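Side-chain contacts in TetR family transcriptional regulator (Chloroflexus aurantiacus, PDB 3NRG), which probably binds DNA at cis-regulatory sites and regulates transcription, as helix-turn-helix proteins of its family generally do: residues R17-L22 / Y61-Q66; L23-Q28 / N37-R42; Q28-S33 / L116-P121; I69-A74 / F103-L108. All blocks are in the same frame, centred on the assembly; numbering follows the deposited sequence.

Overall arrangement
From the N terminus, helix 12-28 carries one side of contacts 1 and 2. Contact 2 closes a short loop first, bringing 23-28 onto helix 36-43. It is nested inside the larger loop closed by contact 1, where 17-22 meets the first part of helix 57-78, so together they join three helices of the DNA-binding region. Contact 3 begins at Gln28, which contact 2 also includes, and runs to the 116-121 loop; its long closure crosses contacts 1 and 2. Contact 4 opens after contact 1 has closed, lies within the loop of contact 3, and ties helix 57-78 to the break between helices 87-104 and 106-114.

Contact 1 (R17-L22 / Y61-Q66)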
loop_
_atom_site.group_PDB
_atom_site.type_symbol
_atom_site.label_atom_id
_atom_site.label_comp_id
_atom_site.label_asym_id
_atom_site.label_seq_id
_atom_site.Cartn_x
_atom_site.Cartn_y
_atom_site.Cartn_z
ATOM N N ARG A 17 -14.481 -2.907 15.811
ATOM C CA ARG A 17 -13.861 -4.083 16.419
ATOM C C ARG A 17 -13.765 -5.233 15.400
ATOM O O ARG A 17 -12.749 -5.933 15.357
ATOM C CB ARG A 17 -14.648 -4.520 17.663
ATOM N N LEU A 18 -14.811 -5.387 14.540
ATOM C CA LEU A 18 -14.856 -6.408 13.485
ATOM C C LEU A 18 -13.837 -6.104 12.378
ATOM O O LEU A 18 -13.093 -7.000 11.973
ATOM C CB LEU A 18 -16.290 -6.527 12.903
ATOM C CG LEU A 18 -16.498 -7.519 11.739
ATOM C CD1 LEU A 18 -16.165 -8.950 12.159
ATOM C CD2 LEU A 18 -17.921 -7.448 11.216
ATOM N N ILE A 19 -13.780 -4.828 11.910
ATOM C CA ILE A 19 -12.827 -4.404 10.878
ATOM C C ILE A 19 -11.378 -4.664 11.325
ATOM O O ILE A 19 -10.586 -5.182 10.535
ATOM C CB ILE A 19 -13.083 -2.931 10.421
ATOM C CG1 ILE A 19 -14.456 -2.821 9.687
ATOM C CG2 ILE A 19 -11.928 -2.417 9.524
ATOM C CD1 ILE A 19 -14.974 -1.390 9.442
ATOM N N ASP A 20 -11.057 -4.361 12.619
ATOM C CA ASP A 20 -9.727 -4.598 13.213
ATOM C C ASP A 20 -9.352 -6.088 13.132
ATOM O O ASP A 20 -8.207 -6.428 12.821
ATOM C CB ASP A 20 -9.704 -4.119 14.682
ATOM C CG ASP A 20 -8.383 -4.352 15.397
ATOM O OD1 ASP A 20 -7.492 -3.485 15.291
ATOM O OD2 ASP A 20 -8.262 -5.379 16.099
ATOM N N VAL A 21 -10.335 -6.981 13.404
ATOM C CA VAL A 21 -10.138 -8.436 13.354
ATOM C C VAL A 21 -9.954 -8.889 11.894
ATOM O O VAL A 21 -9.045 -9.676 11.608
ATOM C CB VAL A 21 -11.296 -9.198 14.069
ATOM C CG1 VAL A 21 -11.231 -10.706 13.795
ATOM C CG2 VAL A 21 -11.277 -8.922 15.570
ATOM N N LEU A 22 -10.788 -8.349 10.965
ATOM C CA LEU A 22 -10.702 -8.661 9.529
ATOM C C LEU A 22 -9.362 -8.214 8.935
ATOM O O LEU A 22 -8.791 -8.932 8.112
ATOM C CB LEU A 22 -11.869 -8.018 8.748
ATOM C CG LEU A 22 -13.274 -8.557 9.050
ATOM C CD1 LEU A 22 -14.331 -7.686 8.428
ATOM C CD2 LEU A 22 -13.433 -9.983 8.578
ATOM N N TYR A 61 -13.032 -9.507 1.175
ATOM C CA TYR A 61 -11.715 -9.160 0.645
ATOM C C TYR A 61 -11.771 -7.917 -0.256
ATOM O O TYR A 61 -10.889 -7.060 -0.171
ATOM C CB TYR A 61 -11.103 -10.347 -0.111
ATOM C CG TYR A 61 -9.702 -10.075 -0.616
ATOM C CD1 TYR A 61 -8.611 -10.105 0.247
ATOM C CD2 TYR A 61 -9.467 -9.787 -1.959
ATOM C CE1 TYR A 61 -7.322 -9.842 -0.208
ATOM C CE2 TYR A 61 -8.180 -9.530 -2.428
ATOM C CZ TYR A 61 -7.109 -9.554 -1.546
ATOM O OH TYR A 61 -5.835 -9.300 -1.992
ATOM N N LEU A 62 -12.807 -7.823 -1.115
ATOM C CA LEU A 62 -13.012 -6.675 -2.005
ATOM C C LEU A 62 -13.227 -5.395 -1.207
ATOM O O LEU A 62 -12.709 -4.342 -1.586
ATOM C CB LEU A 62 -14.211 -6.918 -2.936
ATOM C CG LEU A 62 -13.883 -7.361 -4.362
ATOM C CD1 LEU A 62 -13.400 -8.809 -4.399
ATOM C CD2 LEU A 62 -15.090 -7.212 -5.261
ATOM N N TYR A 63 -13.996 -5.483 -0.095
ATOM C CA TYR A 63 -14.259 -4.348 0.794
ATOM C C TYR A 63 -12.947 -3.829 1.415
ATOM O O TYR A 63 -12.725 -2.618 1.461
ATOM C CB TYR A 63 -15.274 -4.752 1.891
ATOM C CG TYR A 63 -15.409 -3.747 3.018
ATOM C CD1 TYR A 63 -16.135 -2.571 2.848
ATOM C CD2 TYR A 63 -14.862 -3.999 4.272
ATOM C CE1 TYR A 63 -16.271 -1.647 3.884
ATOM C CE2 TYR A 63 -14.989 -3.081 5.316
ATOM C CZ TYR A 63 -15.702 -1.909 5.119
ATOM O OH TYR A 63 -15.844 -1.008 6.146
ATOM N N LEU A 64 -12.076 -4.750 1.858
ATOM C CA LEU A 64 -10.794 -4.405 2.462
ATOM C C LEU A 64 -9.819 -3.794 1.439
ATOM O O LEU A 64 -9.073 -2.871 1.782
ATOM C CB LEU A 64 -10.169 -5.635 3.140
ATOM C CG LEU A 64 -10.962 -6.244 4.306
ATOM C CD1 LEU A 64 -10.380 -7.541 4.709
ATOM C CD2 LEU A 64 -11.016 -5.302 5.501
ATOM N N ILE A 65 -9.840 -4.297 0.180
ATOM C CA ILE A 65 -9.005 -3.769 -0.911
ATOM C C ILE A 65 -9.458 -2.342 -1.293
ATOM O O ILE A 65 -8.616 -1.444 -1.436
ATOM C CB ILE A 65 -8.989 -4.760 -2.135
ATOM C CG1 ILE A 65 -8.100 -6.007 -1.850
ATOM C CG2 ILE A 65 -8.578 -4.057 -3.454
ATOM C CD1 ILE A 65 -6.550 -5.727 -1.720
ATOM N N GLN A 66 -10.788 -2.126 -1.394
ATOM C CA GLN A 66 -11.355 -0.809 -1.712
ATOM C C GLN A 66 -11.123 0.180 -0.560
ATOM O O GLN A 66 -10.948 1.379 -0.802
ATOM C CB GLN A 66 -12.854 -0.920 -2.044
#
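Ile19 and Leu22, one turn apart on helix 12-28, meet Tyr63 and Leu64 of helix 57-78. The end of Ile19 does the reaching: its CD1 lies 3.4 Å from Tyr63 OH, and its CG1 comes up at the edge of the ring, near the ring plane, 4.4 Å from Tyr63 CE2. The two side chains cross at about a right angle, so the isoleucine runs across the phenol end instead of over a face. Tyr63 gets there because its CG stands anti to the backbone N (chi1 168°), extending the ring toward helix 12-28. Beside this pair, Leu64 turns its two methyls on Leu22, with CD2 4.3 Å from Leu22 CB and CD1 4.0 Å from Leu22 O.

Further out, Phe7 of helix 5-8 meets the Tyr63 ring edge-to-face and also touches Ile19. Leu64 packs on Leu23 and Phe26, while Leu22 reaches across to Ile39 of helix 36-43. The contact thus lies where helices 12-28, 36-43 and 57-78 of the TetR-type DNA-binding domain come together. With no directional bond between 17-22 and 61-66, it is probably held mainly by van der Waals packing, buried at Leu22 and Leu64 and partly exposed at Ile19 and Tyr63.

Contact 2 (L23-Q28 / N37-R42); sequences LDEFAQ and NRITER
Within the TetR-type DNA-binding domain, Glu25 of helix 12-28 reaches over to helix 36-43 and takes hold of Arg38 in a two-pronged salt bridge, with Ile39 packed against its stem. The stronger prong runs from Arg38 NE to Glu25 OE1 at 2.8 Å, with an N-H...O angle of 154°. Here the oxygen offers its syn lone pair and lies at the edge of the guanidinium, in its plane. The second prong, from Arg38 NH2 to Glu25 OE2, is also 2.8 Å long, but its angle of 123° makes it weak. The difference fits carboxylate and guanidinium planes 37° apart, so that the second oxygen approaches obliquely. Arg38 comes to the carboxylate with a bend at chi3, and the two side chains cross at about a right angle.

Helix 36-43 is the first helix of the predicted helix-turn-helix motif, so this pair joins that motif to the helix that precedes it. Ser35, just ahead of helix 36-43, helps to hold the carboxylate through a bond from its backbone N to Glu25 OE2. Its OG separately accepts from Arg38 N at the start of that helix.

The Glu25 chain leaves its backbone extended and then bends at chi2, and its CG crosses Ile39 at a slant. Glu25 CG is 3.8 Å from Ile39 CG1 and 4.0 Å from Ile39 CD1. Glu25 is a buried residue, and with Arg38 and the Ser35 N-H directed at its carboxylate, the group is probably charged. Arg38 NH2 also makes a weak hydrogen bond to Ser33 O.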
loop_
_atom_site.group_PDB
_atom_site.type_symbol
_atom_site.label_atom_id
_atom_site.label_comp_id
_atom_site.label_asym_id
_atom_site.label_seq_id
_atom_site.Cartn_x
_atom_site.Cartn_y
_atom_site.Cartn_z
ATOM N N LEU A 23 -8.850 -7.035 9.362
ATOM C CA LEU A 23 -7.559 -6.528 8.884
ATOM C C LEU A 23 -6.417 -7.449 9.314
ATOM O O LEU A 23 -5.617 -7.854 8.471
ATOM C CB LEU A 23 -7.307 -5.082 9.368
ATOM C CG LEU A 23 -8.132 -3.993 8.688
ATOM C CD1 LEU A 23 -7.954 -2.667 9.382
ATOM C CD2 LEU A 23 -7.775 -3.868 7.229
ATOM N N ASP A 24 -6.383 -7.835 10.611
ATOM C CA ASP A 24 -5.366 -8.745 11.145
ATOM C C ASP A 24 -5.370 -10.092 10.419
ATOM O O ASP A 24 -4.320 -10.536 9.970
ATOM C CB ASP A 24 -5.554 -8.953 12.661
ATOM C CG ASP A 24 -4.999 -7.835 13.525
ATOM O OD1 ASP A 24 -3.940 -7.272 13.160
ATOM O OD2 ASP A 24 -5.556 -7.601 14.620
ATOM N N GLU A 25 -6.563 -10.710 10.257
ATOM C CA GLU A 25 -6.724 -12.011 9.598
ATOM C C GLU A 25 -6.259 -12.006 8.126
ATOM O O GLU A 25 -5.557 -12.925 7.704
ATOM C CB GLU A 25 -8.188 -12.499 9.715
ATOM C CG GLU A 25 -8.435 -13.901 9.167
ATOM C CD GLU A 25 -7.841 -15.056 9.957
ATOM O OE1 GLU A 25 -7.454 -14.847 11.130
ATOM O OE2 GLU A 25 -7.810 -16.186 9.414
ATOM N N PHE A 26 -6.660 -10.989 7.351
ATOM C CA PHE A 26 -6.293 -10.904 5.938
ATOM C C PHE A 26 -4.833 -10.450 5.697
ATOM O O PHE A 26 -4.277 -10.744 4.638
ATOM C CB PHE A 26 -7.290 -10.041 5.149
ATOM C CG PHE A 26 -8.542 -10.779 4.735
ATOM C CD1 PHE A 26 -9.712 -10.671 5.480
ATOM C CD2 PHE A 26 -8.555 -11.583 3.601
ATOM C CE1 PHE A 26 -10.877 -11.337 5.086
ATOM C CE2 PHE A 26 -9.713 -12.272 3.225
ATOM C CZ PHE A 26 -10.868 -12.136 3.967
ATOM N N ALA A 27 -4.212 -9.769 6.679
ATOM C CA ALA A 27 -2.819 -9.332 6.551
ATOM C C ALA A 27 -1.837 -10.409 7.040
ATOM O O ALA A 27 -0.751 -10.556 6.468
ATOM C CB ALA A 27 -2.601 -8.040 7.317
ATOM N N GLN A 28 -2.219 -11.160 8.099
ATOM C CA GLN A 28 -1.372 -12.205 8.692
ATOM C C GLN A 28 -1.452 -13.543 7.938
ATOM O O GLN A 28 -0.598 -14.410 8.146
ATOM C CB GLN A 28 -1.723 -12.415 10.173
ATOM C CG GLN A 28 -1.362 -11.234 11.075
ATOM C CD GLN A 28 -1.950 -11.364 12.470
ATOM O OE1 GLN A 28 -2.368 -12.447 12.913
ATOM N NE2 GLN A 28 -1.978 -10.262 13.201
ATOM N N ASN A 37 -14.104 -18.901 10.991
ATOM C CA ASN A 37 -14.337 -19.233 12.402
ATOM C C ASN A 37 -13.365 -18.505 13.331
ATOM O O ASN A 37 -13.747 -18.138 14.445
ATOM C CB ASN A 37 -14.278 -20.743 12.628
ATOM C CG ASN A 37 -15.462 -21.494 12.059
ATOM O OD1 ASN A 37 -16.589 -20.977 11.971
ATOM N ND2 ASN A 37 -15.252 -22.753 11.739
ATOM N N ARG A 38 -12.111 -18.269 12.864
ATOM C CA ARG A 38 -11.112 -17.515 13.631
ATOM C C ARG A 38 -11.549 -16.038 13.733
ATOM O O ARG A 38 -11.370 -15.415 14.781
ATOM C CB ARG A 38 -9.706 -17.651 12.993
ATOM C CG ARG A 38 -8.588 -16.947 13.775
ATOM C CD ARG A 38 -7.205 -17.528 13.500
ATOM N NE ARG A 38 -6.818 -17.441 12.087
ATOM C CZ ARG A 38 -6.545 -18.500 11.328
ATOM N NH1 ARG A 38 -6.595 -19.724 11.840
ATOM N NH2 ARG A 38 -6.203 -18.341 10.056
ATOM N N ILE A 39 -12.199 -15.514 12.667
ATOM C CA ILE A 39 -12.732 -14.154 12.641
ATOM C C ILE A 39 -13.826 -13.990 13.695
ATOM O O ILE A 39 -13.723 -13.104 14.537
ATOM C CB ILE A 39 -13.220 -13.765 11.215
ATOM C CG1 ILE A 39 -12.020 -13.600 10.247
ATOM C CG2 ILE A 39 -14.095 -12.485 11.249
ATOM C CD1 ILE A 39 -12.389 -13.610 8.758
ATOM N N THR A 40 -14.845 -14.888 13.681
ATOM C CA THR A 40 -15.968 -14.835 14.629
ATOM C C THR A 40 -15.525 -15.040 16.077
ATOM O O THR A 40 -16.073 -14.403 16.978
ATOM C CB THR A 40 -17.102 -15.783 14.204
ATOM O OG1 THR A 40 -16.608 -17.118 14.140
ATOM C CG2 THR A 40 -17.731 -15.388 12.869
ATOM N N GLU A 41 -14.506 -15.899 16.296
ATOM C CA GLU A 41 -13.950 -16.172 17.628
ATOM C C GLU A 41 -13.199 -14.932 18.184
ATOM O O GLU A 41 -13.437 -14.537 19.325
ATOM C CB GLU A 41 -13.021 -17.404 17.581
ATOM C CG GLU A 41 -12.672 -17.966 18.951
ATOM C CD GLU A 41 -11.884 -19.263 18.952
ATOM O OE1 GLU A 41 -11.432 -19.694 17.865
ATOM O OE2 GLU A 41 -11.694 -19.834 20.050
ATOM N N ARG A 42 -12.318 -14.316 17.363
ATOM C CA ARG A 42 -11.554 -13.129 17.768
ATOM C C ARG A 42 -12.435 -11.875 17.870
ATOM O O ARG A 42 -12.177 -11.016 18.715
ATOM C CB ARG A 42 -10.362 -12.879 16.821
ATOM C CG ARG A 42 -9.203 -13.847 17.020
#

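Contact 3 (Q28-S33 / L116-P121); sequences QNDYDS and LYDDVP
Tyr31 presents the face of its ring to Pro121, the two side chains coming from opposite directions. Pro121 CD stands over the ring centre in a CH-pi contact, 3.5 Å from the centroid of the Tyr31 ring and only 9° off the ring normal. The proline is shifted toward the phenol end as well, its CG lying 3.4 Å from Tyr31 CZ. A chi1 of -175° carries the tyrosine ring out from its loop to meet the proline. Nearer the backbone, Val120 CG1 touches Tyr31 CB at 3.8 Å and lies oblique to the ring.

These are two loops from different parts of the protein: 28-33 links helix 12-28 to helix 36-43 in the DNA-binding domain, while 116-121 leads from helix 106-114 to helix 124-147 in the C-terminal, TetR-like region. The contact is therefore a seam between the two. Tyr61 meets the Tyr31 ring edge-to-face, Lys57 by a cation-pi contact, and Lys57 NZ also bonds to Tyr31 O, helping to hold the backbone beside the ring. Replacing Tyr31 with an alanine would probably leave Pro121 without the face it packs on and Tyr61 and Lys57 without their aromatic partner. Asp119 centres an inverse gamma turn ahead of Val120.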
loop_
_atom_site.group_PDB
_atom_site.type_symbol
_atom_site.label_atom_id
_atom_site.label_comp_id
_atom_site.label_asym_id
_atom_site.label_seq_id
_atom_site.Cartn_x
_atom_site.Cartn_y
_atom_site.Cartn_z
ATOM N N GLN A 28 -2.219 -11.160 8.099
ATOM C CA GLN A 28 -1.372 -12.205 8.692
ATOM C C GLN A 28 -1.452 -13.543 7.938
ATOM O O GLN A 28 -0.598 -14.410 8.146
ATOM C CB GLN A 28 -1.723 -12.415 10.173
ATOM C CG GLN A 28 -1.362 -11.234 11.075
ATOM C CD GLN A 28 -1.950 -11.364 12.470
ATOM O OE1 GLN A 28 -2.368 -12.447 12.913
ATOM N NE2 GLN A 28 -1.978 -10.262 13.201
ATOM N N ASN A 29 -2.485 -13.725 7.087
ATOM C CA ASN A 29 -2.691 -14.988 6.370
ATOM C C ASN A 29 -2.976 -14.782 4.883
ATOM O O ASN A 29 -3.519 -13.744 4.491
ATOM C CB ASN A 29 -3.850 -15.786 7.006
ATOM C CG ASN A 29 -3.654 -16.113 8.459
ATOM O OD1 ASN A 29 -2.985 -17.086 8.816
ATOM N ND2 ASN A 29 -4.264 -15.325 9.330
ATOM N N ASP A 30 -2.640 -15.802 4.057
ATOM C CA ASP A 30 -2.931 -15.816 2.618
ATOM C C ASP A 30 -4.439 -15.993 2.429
ATOM O O ASP A 30 -5.089 -16.600 3.282
ATOM C CB ASP A 30 -2.161 -16.975 1.930
ATOM C CG ASP A 30 -2.569 -17.244 0.485
ATOM O OD1 ASP A 30 -2.365 -16.354 -0.363
ATOM O OD2 ASP A 30 -3.092 -18.345 0.213
ATOM N N TYR A 31 -5.003 -15.468 1.317
ATOM C CA TYR A 31 -6.446 -15.569 1.033
ATOM C C TYR A 31 -7.040 -16.977 1.290
ATOM O O TYR A 31 -8.090 -17.089 1.927
ATOM C CB TYR A 31 -6.768 -15.082 -0.398
ATOM C CG TYR A 31 -8.253 -15.042 -0.690
ATOM C CD1 TYR A 31 -9.021 -13.933 -0.351
ATOM C CD2 TYR A 31 -8.901 -16.138 -1.255
ATOM C CE1 TYR A 31 -10.397 -13.914 -0.567
ATOM C CE2 TYR A 31 -10.275 -16.128 -1.477
ATOM C CZ TYR A 31 -11.022 -15.019 -1.119
ATOM O OH TYR A 31 -12.371 -15.001 -1.358
ATOM N N ASP A 32 -6.370 -18.040 0.791
ATOM C CA ASP A 32 -6.832 -19.426 0.946
ATOM C C ASP A 32 -6.688 -19.940 2.392
ATOM O O ASP A 32 -7.389 -20.876 2.780
ATOM C CB ASP A 32 -6.098 -20.353 -0.035
ATOM N N SER A 33 -5.785 -19.323 3.186
ATOM C CA SER A 33 -5.538 -19.717 4.580
ATOM C C SER A 33 -6.400 -18.904 5.592
ATOM O O SER A 33 -6.318 -19.148 6.803
ATOM C CB SER A 33 -4.052 -19.584 4.913
ATOM O OG SER A 33 -3.759 -20.070 6.213
ATOM N N LEU A 116 -0.423 -8.350 -5.025
ATOM C CA LEU A 116 0.537 -8.305 -6.133
ATOM C C LEU A 116 1.072 -9.700 -6.495
ATOM O O LEU A 116 1.498 -9.912 -7.633
ATOM C CB LEU A 116 1.727 -7.399 -5.776
ATOM C CG LEU A 116 1.448 -5.909 -5.640
ATOM C CD1 LEU A 116 2.576 -5.225 -4.914
ATOM C CD2 LEU A 116 1.212 -5.264 -6.995
ATOM N N TYR A 117 1.103 -10.630 -5.516
ATOM C CA TYR A 117 1.707 -11.950 -5.707
ATOM C C TYR A 117 0.719 -13.109 -5.542
ATOM O O TYR A 117 0.769 -14.069 -6.314
ATOM C CB TYR A 117 2.915 -12.131 -4.753
ATOM C CG TYR A 117 3.871 -10.952 -4.746
ATOM C CD1 TYR A 117 4.800 -10.774 -5.768
ATOM C CD2 TYR A 117 3.838 -10.009 -3.723
ATOM C CE1 TYR A 117 5.656 -9.675 -5.785
ATOM C CE2 TYR A 117 4.694 -8.908 -3.726
ATOM C CZ TYR A 117 5.606 -8.747 -4.758
ATOM O OH TYR A 117 6.454 -7.671 -4.760
ATOM N N ASP A 118 -0.146 -13.040 -4.520
ATOM C CA ASP A 118 -1.080 -14.118 -4.198
ATOM C C ASP A 118 -2.265 -14.229 -5.167
ATOM O O ASP A 118 -2.695 -13.224 -5.740
ATOM C CB ASP A 118 -1.572 -13.990 -2.740
ATOM C CG ASP A 118 -0.471 -14.139 -1.686
ATOM O OD1 ASP A 118 0.701 -14.393 -2.073
ATOM O OD2 ASP A 118 -0.781 -14.001 -0.478
ATOM N N ASP A 119 -2.800 -15.464 -5.336
ATOM C CA ASP A 119 -3.968 -15.718 -6.189
ATOM C C ASP A 119 -5.223 -15.265 -5.451
ATOM O O ASP A 119 -5.824 -16.039 -4.697
ATOM C CB ASP A 119 -4.057 -17.219 -6.579
ATOM C CG ASP A 119 -5.115 -17.549 -7.638
ATOM O OD1 ASP A 119 -6.253 -17.026 -7.531
ATOM O OD2 ASP A 119 -4.836 -18.402 -8.510
ATOM N N VAL A 120 -5.589 -13.993 -5.630
ATOM C CA VAL A 120 -6.744 -13.402 -4.957
ATOM C C VAL A 120 -7.899 -13.138 -5.941
ATOM O O VAL A 120 -7.652 -12.849 -7.114
ATOM C CB VAL A 120 -6.363 -12.142 -4.131
ATOM C CG1 VAL A 120 -5.488 -12.516 -2.934
ATOM C CG2 VAL A 120 -5.678 -11.088 -5.002
ATOM N N PRO A 121 -9.171 -13.286 -5.504
ATOM C CA PRO A 121 -10.281 -13.090 -6.440
ATOM C C PRO A 121 -10.719 -11.635 -6.545
ATOM O O PRO A 121 -11.629 -11.202 -5.836
ATOM C CB PRO A 121 -11.377 -13.995 -5.881
ATOM C CG PRO A 121 -11.081 -14.095 -4.412
ATOM C CD PRO A 121 -9.658 -13.665 -4.162
#

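Contact 4 (I69-A74 / F103-L108); sequences IEQKTA and FHNPRL
Gln71 lays its CG against the amide of Asn105, 3.9 Å from both Asn105 OD1 and Asn105 ND2. The setting is a break between two helices: Asn105 is the residue at which helix 87-104 leaves helical geometry, and it also occupies the N-cap position of helix 106-114, though its side chain makes no capping bond. Helix 57-78, the long helix that leads out of the TetR-type DNA-binding domain, passes this junction and turns Gln71 toward it.

The two side chains cross at about a right angle, and their amide planes stand 79° apart, so the groups neither stack nor lie edge to edge in one plane. Gln71 NE2 is 3.6 Å from Asn105 ND2; as modelled both are donors, so this is contact without a hydrogen bond. With chi1 at -167°, Gln71 points its CG away from its own backbone N and sets the methylene against Asn105; the bend at chi2 (79°) then swings the amide so that NE2 lies beside ND2. Replacing Gln71 with an alanine, which lacks both CG and the amide, is likely to open a gap beside Asn105 and Leu108 CD1 and leave the Asn105 amide freer to turn. Gln71 also touches Phe101 on helix 87-104, while Leu108 packs on Leu23 of helix 12-28. One turn past the break, Leu108 directs its CD1 at the same methylene, 4.2 Å from Gln71 CG.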
loop_
_atom_site.group_PDB
_atom_site.type_symbol
_atom_site.label_atom_id
_atom_site.label_comp_id
_atom_site.label_asym_id
_atom_site.label_seq_id
_atom_site.Cartn_x
_atom_site.Cartn_y
_atom_site.Cartn_z
ATOM N N ILE A 69 -7.515 1.394 -0.999
ATOM C CA ILE A 69 -7.444 2.327 -2.130
ATOM C C ILE A 69 -7.981 3.717 -1.721
ATOM O O ILE A 69 -7.289 4.715 -1.907
ATOM C CB ILE A 69 -8.174 1.739 -3.387
ATOM C CG1 ILE A 69 -7.408 0.497 -3.942
ATOM C CG2 ILE A 69 -8.363 2.815 -4.477
ATOM C CD1 ILE A 69 -8.195 -0.370 -4.949
ATOM N N GLU A 70 -9.174 3.762 -1.105
ATOM C CA GLU A 70 -9.792 5.020 -0.650
ATOM C C GLU A 70 -8.951 5.730 0.433
ATOM O O GLU A 70 -8.833 6.963 0.417
ATOM C CB GLU A 70 -11.224 4.767 -0.142
ATOM N N GLN A 71 -8.358 4.944 1.362
ATOM C CA GLN A 71 -7.522 5.464 2.451
ATOM C C GLN A 71 -6.224 6.074 1.908
ATOM O O GLN A 71 -5.790 7.116 2.398
ATOM C CB GLN A 71 -7.213 4.344 3.464
ATOM C CG GLN A 71 -6.627 4.821 4.787
ATOM C CD GLN A 71 -7.650 5.389 5.747
ATOM O OE1 GLN A 71 -8.858 5.433 5.479
ATOM N NE2 GLN A 71 -7.181 5.817 6.900
ATOM N N LYS A 72 -5.609 5.422 0.889
ATOM C CA LYS A 72 -4.360 5.888 0.275
ATOM C C LYS A 72 -4.567 7.183 -0.491
ATOM O O LYS A 72 -3.727 8.078 -0.397
ATOM C CB LYS A 72 -3.736 4.807 -0.624
ATOM C CG LYS A 72 -2.297 5.125 -1.057
ATOM C CD LYS A 72 -1.643 3.950 -1.772
ATOM N N THR A 73 -5.697 7.292 -1.235
ATOM C CA THR A 73 -6.022 8.499 -1.999
ATOM C C THR A 73 -6.306 9.674 -1.066
ATOM O O THR A 73 -5.855 10.789 -1.335
ATOM C CB THR A 73 -7.178 8.240 -2.978
ATOM O OG1 THR A 73 -8.341 7.855 -2.245
ATOM C CG2 THR A 73 -6.833 7.183 -4.026
ATOM N N ALA A 74 -7.015 9.422 0.050
ATOM C CA ALA A 74 -7.322 10.447 1.053
ATOM C C ALA A 74 -6.045 10.899 1.790
ATOM O O ALA A 74 -5.930 12.070 2.155
ATOM C CB ALA A 74 -8.339 9.911 2.052
ATOM N N PHE A 103 3.296 2.915 7.043
ATOM C CA PHE A 103 3.570 2.965 8.484
ATOM C C PHE A 103 2.321 3.323 9.326
ATOM O O PHE A 103 2.218 2.872 10.476
ATOM C CB PHE A 103 4.724 3.941 8.781
ATOM C CG PHE A 103 6.099 3.541 8.259
ATOM C CD1 PHE A 103 6.299 2.309 7.636
ATOM C CD2 PHE A 103 7.199 4.374 8.441
ATOM C CE1 PHE A 103 7.565 1.940 7.170
ATOM C CE2 PHE A 103 8.469 3.993 7.991
ATOM C CZ PHE A 103 8.644 2.779 7.362
ATOM N N HIS A 104 1.375 4.141 8.753
ATOM C CA HIS A 104 0.147 4.540 9.453
ATOM C C HIS A 104 -0.989 3.533 9.227
ATOM O O HIS A 104 -1.911 3.444 10.046
ATOM C CB HIS A 104 -0.291 5.956 9.034
ATOM C CG HIS A 104 0.592 7.044 9.567
ATOM N ND1 HIS A 104 1.544 7.657 8.771
ATOM C CD2 HIS A 104 0.637 7.594 10.802
ATOM C CE1 HIS A 104 2.129 8.560 9.542
ATOM N NE2 HIS A 104 1.615 8.561 10.771
ATOM N N ASN A 105 -0.921 2.764 8.119
ATOM C CA ASN A 105 -1.928 1.743 7.799
ATOM C C ASN A 105 -1.228 0.428 7.418
ATOM O O ASN A 105 -1.317 -0.005 6.266
ATOM C CB ASN A 105 -2.852 2.230 6.672
ATOM C CG ASN A 105 -3.630 3.471 7.039
ATOM O OD1 ASN A 105 -3.246 4.595 6.700
ATOM N ND2 ASN A 105 -4.725 3.295 7.777
ATOM N N PRO A 106 -0.494 -0.216 8.371
ATOM C CA PRO A 106 0.300 -1.403 8.001
ATOM C C PRO A 106 -0.498 -2.605 7.528
ATOM O O PRO A 106 -0.033 -3.323 6.645
ATOM C CB PRO A 106 1.111 -1.705 9.271
ATOM C CG PRO A 106 0.360 -1.052 10.371
ATOM C CD PRO A 106 -0.262 0.169 9.780
ATOM N N ARG A 107 -1.688 -2.837 8.106
ATOM C CA ARG A 107 -2.516 -3.986 7.736
ATOM C C ARG A 107 -3.161 -3.804 6.370
ATOM O O ARG A 107 -3.100 -4.713 5.546
ATOM C CB ARG A 107 -3.548 -4.299 8.830
ATOM C CG ARG A 107 -2.895 -4.591 10.181
ATOM C CD ARG A 107 -3.897 -4.718 11.303
ATOM N NE ARG A 107 -4.665 -3.491 11.506
ATOM C CZ ARG A 107 -5.659 -3.377 12.381
ATOM N NH1 ARG A 107 -5.992 -4.404 13.154
ATOM N NH2 ARG A 107 -6.324 -2.236 12.493
ATOM N N LEU A 108 -3.693 -2.602 6.087
ATOM C CA LEU A 108 -4.267 -2.292 4.768
ATOM C C LEU A 108 -3.200 -2.398 3.686
ATOM O O LEU A 108 -3.447 -2.991 2.629
ATOM C CB LEU A 108 -4.890 -0.877 4.757
ATOM C CG LEU A 108 -6.298 -0.755 5.363
ATOM C CD1 LEU A 108 -6.673 0.695 5.569
ATOM C CD2 LEU A 108 -7.338 -1.447 4.486
#